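Local coordinates for surface glycan binding protein B (Bacteroides ovatus, PDB 6E57) that binds mixed-linkage beta-glucan as a surface glycan-binding protein that probably captures cereal glucans for their utilization by this gut bacterium, at residues Ile390-Gln393 and Asp394-Asn397. Residues are numbered along the deposited sequence; the frame is centred on the assembly and turned at random.
Sequences ILTQ and DMLN
Thr392 ends the loop after strand 385-390 and caps helix 393-401 by accepting the amide hydrogen of Met395: OG1 lies 3.2 Å from Met395 N in a nearly straight bond. Its chi1 of 60° sets OG1 between the backbone N and carbonyl carbon, turned to the first turn of the helix, where a short hydroxyl side chain suits an N-H that lacks an i-4 carbonyl within the helix. The carbonyl O of Thr392 receives Leu396 N at 3.0 Å, the first i to i+4 bond. Met395 then runs back along the loop. Its CB packs near Thr392 O and OG1, its CG lies beside OG1, its SD comes to 3.4 Å from Ile390 O and also packs against Leu391 CD2, and CE ends near the same Ile390 O; a long, flexible thioether can follow such a mixed surface. Deeper in, Leu396 CD2 meets Leu391 CB at 4.1 Å, two apolar chains suited to burial, with Leu350 and Ile344 close by. On the exposed side, where polar amides fit, Gln393 bends at chi2 (61°) and its NE2 donates a hydrogen bond to Asn397 OD1 (2.7 Å), from above that carbonyl's plane. The hydroxyl-to-amide bond makes Thr392 a classic N-cap, flanked by the leucine packing and the amide pair where strand passes into helix in the glycan-binding C-terminal domain.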
ATOM      1  N   ILE A 390      -9.670  12.685  15.420  1.00 32.66           N
ATOM      2  CA  ILE A 390     -11.081  12.687  15.075  1.00 32.97           C
ATOM      3  C   ILE A 390     -11.887  12.768  16.374  1.00 33.06           C
ATOM      4  O   ILE A 390     -11.746  11.911  17.245  1.00 32.47           O
ATOM      5  CB  ILE A 390     -11.446  11.449  14.229  1.00 32.57           C
ATOM      6  CG1 ILE A 390     -10.700  11.463  12.891  1.00 32.63           C
ATOM      7  CG2 ILE A 390     -12.952  11.343  14.033  1.00 32.39           C
ATOM      8  CD1 ILE A 390     -10.938  10.244  12.039  1.00 33.79           C
ATOM      9  N   LEU A 391     -12.715  13.814  16.482  1.00 33.00           N
ATOM     10  CA  LEU A 391     -13.577  14.045  17.631  1.00 33.60           C
ATOM     11  C   LEU A 391     -14.898  13.287  17.440  1.00 32.58           C
ATOM     12  O   LEU A 391     -15.741  13.687  16.636  1.00 33.63           O
ATOM     13  CB  LEU A 391     -13.818  15.551  17.780  1.00 34.27           C
ATOM     14  CG  LEU A 391     -12.566  16.400  17.992  1.00 34.37           C
ATOM     15  CD1 LEU A 391     -12.906  17.880  17.997  1.00 35.76           C
ATOM     16  CD2 LEU A 391     -11.857  16.013  19.278  1.00 34.92           C
ATOM     17  N   THR A 392     -15.061  12.195  18.194  1.00 31.53           N
ATOM     18  CA  THR A 392     -16.297  11.414  18.222  1.00 32.42           C
ATOM     19  C   THR A 392     -17.362  12.168  19.026  1.00 32.83           C
ATOM     20  O   THR A 392     -17.067  13.162  19.682  1.00 31.12           O
ATOM     21  CB  THR A 392     -16.060  10.023  18.821  1.00 32.82           C
ATOM     22  OG1 THR A 392     -15.582  10.192  20.156  1.00 33.99           O
ATOM     23  CG2 THR A 392     -15.079   9.193  18.021  1.00 32.39           C
ATOM     24  N   GLN A 393     -18.602  11.671  18.971  1.00 34.04           N
ATOM     25  CA  GLN A 393     -19.713  12.260  19.713  1.00 34.95           C
ATOM     26  C   GLN A 393     -19.462  12.098  21.220  1.00 36.57           C
ATOM     27  O   GLN A 393     -19.846  12.961  22.007  1.00 39.77           O
ATOM     28  CB  GLN A 393     -21.043  11.634  19.285  1.00 34.91           C
ATOM     29  CG  GLN A 393     -22.265  12.255  19.952  1.00 35.14           C
ATOM     30  CD  GLN A 393     -22.426  13.726  19.650  1.00 34.25           C
ATOM     31  OE1 GLN A 393     -22.620  14.130  18.507  1.00 35.02           O
ATOM     32  NE2 GLN A 393     -22.353  14.545  20.685  1.00 34.38           N
ATOM     33  N   ASP A 394     -18.813  10.996  21.609  1.00 37.88           N
ATOM     34  CA  ASP A 394     -18.462  10.741  23.008  1.00 37.51           C
ATOM     35  C   ASP A 394     -17.421  11.763  23.479  1.00 36.13           C
ATOM     36  O   ASP A 394     -17.545  12.307  24.565  1.00 35.99           O
ATOM     37  CB  ASP A 394     -17.963   9.307  23.214  1.00 40.03           C
ATOM     38  CG  ASP A 394     -19.071   8.279  23.375  1.00 41.23           C
ATOM     39  OD1 ASP A 394     -20.246   8.633  23.167  1.00 43.90           O
ATOM     40  OD2 ASP A 394     -18.748   7.132  23.711  1.00 44.27           O
ATOM     41  N   MET A 395     -16.396  12.006  22.655  1.00 36.28           N
ATOM     42  CA  MET A 395     -15.355  12.980  22.971  1.00 36.35           C
ATOM     43  C   MET A 395     -15.982  14.368  23.151  1.00 33.97           C
ATOM     44  O   MET A 395     -15.724  15.035  24.149  1.00 33.30           O
ATOM     45  CB  MET A 395     -14.295  13.049  21.868  1.00 39.06           C
ATOM     46  CG  MET A 395     -13.339  11.878  21.878  1.00 42.07           C
ATOM     47  SD  MET A 395     -12.070  12.067  20.611  1.00 46.84           S
ATOM     48  CE  MET A 395     -11.516  10.371  20.454  1.00 50.12           C
ATOM     49  N   LEU A 396     -16.808  14.784  22.185  1.00 32.53           N
ATOM     50  CA  LEU A 396     -17.455  16.097  22.213  1.00 31.52           C
ATOM     51  C   LEU A 396     -18.329  16.228  23.471  1.00 31.96           C
ATOM     52  O   LEU A 396     -18.372  17.299  24.080  1.00 30.11           O
ATOM     53  CB  LEU A 396     -18.282  16.289  20.938  1.00 33.03           C
ATOM     54  CG  LEU A 396     -17.477  16.461  19.648  1.00 32.58           C
ATOM     55  CD1 LEU A 396     -18.373  16.319  18.426  1.00 33.92           C
ATOM     56  CD2 LEU A 396     -16.757  17.799  19.622  1.00 31.80           C
ATOM     57  N   ASN A 397     -19.006  15.138  23.852  1.00 30.90           N
ATOM     58  CA  ASN A 397     -19.893  15.118  25.014  1.00 31.61           C
ATOM     59  C   ASN A 397     -19.080  15.301  26.299  1.00 31.33           C
ATOM     60  O   ASN A 397     -19.502  16.006  27.209  1.00 32.04           O
ATOM     61  CB  ASN A 397     -20.703  13.824  25.104  1.00 31.62           C
ATOM     62  CG  ASN A 397     -21.791  13.720  24.057  1.00 32.77           C
ATOM     63  OD1 ASN A 397     -22.115  14.695  23.377  1.00 32.04           O
ATOM     64  ND2 ASN A 397     -22.360  12.535  23.923  1.00 33.05           N
TER